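Local coordinates for periplasmic cell division protein (SufI) (Aquifex aeolicus, PDB 6SYY), which binds four copper ions in a mononuclear site and a trinuclear cluster and probably works as a multicopper oxidase of the laccase type, at residues V94-K99 / L194-I199. Residues are numbered along the deposited sequence; the frame is centred on the assembly and turned at random.
Sequences VIFLRK and LEYGVI
A first torsion of 173° swings the Tyr-196 ring away from its own backbone N and out of the loop, and one ring face meets Phe-96, whose CG stands opposite the carbonyl carbon (chi1 -87°), which carries its ring off the strand toward the tyrosine. The pair is a worked example of the T-shaped (edge-to-face) stack: the planes stand at 84° and the ring centroids are 5.6 Å apart. Phe-96 does the pointing. Its CE1 lies over the tyrosine face, 4.1 Å above the plane but displaced toward the rim, while Phe-96 CZ touches Tyr-196 CB and CD1, each at 4.0 Å, with CD1 in the plane of the Phe-96 ring. Further along the same phenol, Val-94 supplies one methyl: Val-94 CG2 sits 3.5 Å from Tyr-196 OH and 4.1 Å from Tyr-196 CE1. Two residues on the same side of the strand, one position between them, thus divide one ring, Phe-96 at its base and Val-94 at its hydroxyl end. The hydroxyl has a polar mate as well, a hydrogen bond with Pro-52 O, which fixes the far end of the side chain. Cutting Tyr-196 back to an alanine would probably leave the Phe-96 edge without a face, open a gap beside Val-94 CG2 and deprive Pro-52 O of this bond. The stack itself lies away from the copper sites. In the fold, strand 94-98 lies between strands 54-56 and 176-181 in a cupredoxin-type sheet, and Phe-96 also packs on Tyr-54, Leu-56 and Ile-179; the stack ties this strand to the loop that leads from helix 183-192 into strand 200-208.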
loop_
_atom_site.group_PDB
_atom_site.type_symbol
_atom_site.label_atom_id
_atom_site.label_comp_id
_atom_site.label_asym_id
_atom_site.label_seq_id
_atom_site.Cartn_x
_atom_site.Cartn_y
_atom_site.Cartn_z
ATOM N N VAL A 94 -11.790 -6.095 -4.555
ATOM C CA VAL A 94 -11.558 -4.663 -4.425
ATOM C C VAL A 94 -12.769 -4.070 -3.718
ATOM O O VAL A 94 -13.896 -4.151 -4.218
ATOM C CB VAL A 94 -11.323 -4.002 -5.789
ATOM C CG1 VAL A 94 -11.304 -2.494 -5.641
ATOM C CG2 VAL A 94 -10.011 -4.486 -6.378
ATOM N N ILE A 95 -12.548 -3.517 -2.539
ATOM C CA ILE A 95 -13.620 -2.916 -1.759
ATOM C C ILE A 95 -13.806 -1.483 -2.223
ATOM O O ILE A 95 -12.844 -0.710 -2.282
ATOM C CB ILE A 95 -13.307 -2.971 -0.256
ATOM C CG1 ILE A 95 -13.258 -4.422 0.228
ATOM C CG2 ILE A 95 -14.335 -2.167 0.523
ATOM C CD1 ILE A 95 -12.887 -4.566 1.697
ATOM N N PHE A 96 -15.039 -1.121 -2.551
ATOM C CA PHE A 96 -15.357 0.242 -2.939
ATOM C C PHE A 96 -16.041 0.962 -1.786
ATOM O O PHE A 96 -16.910 0.398 -1.114
ATOM C CB PHE A 96 -16.244 0.269 -4.187
ATOM C CG PHE A 96 -15.471 0.234 -5.478
ATOM C CD1 PHE A 96 -15.037 -0.970 -6.009
ATOM C CD2 PHE A 96 -15.180 1.406 -6.159
ATOM C CE1 PHE A 96 -14.321 -1.007 -7.194
ATOM C CE2 PHE A 96 -14.467 1.376 -7.344
ATOM C CZ PHE A 96 -14.032 0.168 -7.862
ATOM N N LEU A 97 -15.627 2.206 -1.553
ATOM C CA LEU A 97 -16.213 3.058 -0.532
ATOM C C LEU A 97 -16.497 4.428 -1.125
ATOM O O LEU A 97 -15.820 4.874 -2.055
ATOM C CB LEU A 97 -15.289 3.218 0.680
ATOM C CG LEU A 97 -15.023 1.989 1.540
ATOM C CD1 LEU A 97 -13.944 2.303 2.558
ATOM C CD2 LEU A 97 -16.301 1.559 2.236
ATOM N N ARG A 98 -17.504 5.093 -0.575
ATOM C CA ARG A 98 -17.802 6.475 -0.914
ATOM C C ARG A 98 -17.430 7.350 0.273
ATOM O O ARG A 98 -17.745 7.010 1.418
ATOM C CB ARG A 98 -19.277 6.653 -1.268
ATOM C CG ARG A 98 -19.608 8.036 -1.764
ATOM C CD ARG A 98 -19.103 8.213 -3.174
ATOM N NE ARG A 98 -19.135 9.606 -3.598
ATOM C CZ ARG A 98 -18.917 9.999 -4.848
ATOM N NH1 ARG A 98 -18.662 9.099 -5.789
ATOM N NH2 ARG A 98 -18.960 11.288 -5.158
ATOM N N LYS A 99 -16.748 8.461 0.006
ATOM C CA LYS A 99 -16.340 9.339 1.093
ATOM C C LYS A 99 -17.567 9.885 1.803
ATOM O O LYS A 99 -18.508 10.366 1.164
ATOM C CB LYS A 99 -15.477 10.487 0.572
ATOM C CG LYS A 99 -14.929 11.379 1.669
ATOM C CD LYS A 99 -14.149 12.539 1.088
ATOM C CE LYS A 99 -13.625 13.447 2.187
ATOM N NZ LYS A 99 -12.906 14.624 1.629
ATOM N N LEU A 194 -13.615 6.451 -17.306
ATOM C CA LEU A 194 -13.031 5.344 -16.564
ATOM C C LEU A 194 -14.114 4.383 -16.087
ATOM O O LEU A 194 -15.244 4.777 -15.791
ATOM C CB LEU A 194 -12.229 5.857 -15.367
ATOM C CG LEU A 194 -11.057 6.792 -15.683
ATOM C CD1 LEU A 194 -10.320 7.206 -14.401
ATOM C CD2 LEU A 194 -10.100 6.156 -16.690
ATOM N N GLU A 195 -13.756 3.103 -16.032
ATOM C CA GLU A 195 -14.634 2.062 -15.519
ATOM C C GLU A 195 -13.766 0.951 -14.955
ATOM O O GLU A 195 -12.840 0.489 -15.631
ATOM C CB GLU A 195 -15.560 1.516 -16.614
ATOM C CG GLU A 195 -16.421 0.349 -16.157
ATOM C CD GLU A 195 -17.401 -0.113 -17.219
ATOM O OE1 GLU A 195 -17.532 0.575 -18.257
ATOM O OE2 GLU A 195 -18.041 -1.167 -17.008
ATOM N N TYR A 196 -14.051 0.545 -13.719
ATOM C CA TYR A 196 -13.276 -0.514 -13.088
ATOM C C TYR A 196 -13.290 -1.771 -13.949
ATOM O O TYR A 196 -14.325 -2.161 -14.492
ATOM C CB TYR A 196 -13.820 -0.833 -11.691
ATOM C CG TYR A 196 -13.138 -2.037 -11.089
ATOM C CD1 TYR A 196 -11.886 -1.922 -10.503
ATOM C CD2 TYR A 196 -13.728 -3.295 -11.139
ATOM C CE1 TYR A 196 -11.243 -3.019 -9.973
ATOM C CE2 TYR A 196 -13.091 -4.401 -10.612
ATOM C CZ TYR A 196 -11.850 -4.256 -10.029
ATOM O OH TYR A 196 -11.206 -5.347 -9.498
ATOM N N GLY A 197 -12.126 -2.402 -14.081
ATOM C CA GLY A 197 -11.986 -3.591 -14.893
ATOM C C GLY A 197 -11.938 -3.362 -16.389
ATOM O O GLY A 197 -11.615 -4.300 -17.130
ATOM N N VAL A 198 -12.245 -2.158 -16.867
ATOM C CA VAL A 198 -12.168 -1.867 -18.293
ATOM C C VAL A 198 -10.889 -1.083 -18.570
ATOM O O VAL A 198 -9.934 -1.619 -19.145
ATOM C CB VAL A 198 -13.414 -1.105 -18.780
ATOM C CG1 VAL A 198 -13.319 -0.821 -20.275
ATOM C CG2 VAL A 198 -14.661 -1.896 -18.465
ATOM N N ILE A 199 -10.859 0.186 -18.167
ATOM C CA ILE A 199 -9.657 1.005 -18.278
ATOM C C ILE A 199 -9.187 1.543 -16.935
ATOM O O ILE A 199 -8.224 2.317 -16.896
ATOM C CB ILE A 199 -9.845 2.163 -19.281
ATOM C CG1 ILE A 199 -10.944 3.118 -18.812
ATOM C CG2 ILE A 199 -10.154 1.617 -20.683
ATOM C CD1 ILE A 199 -11.113 4.335 -19.708
#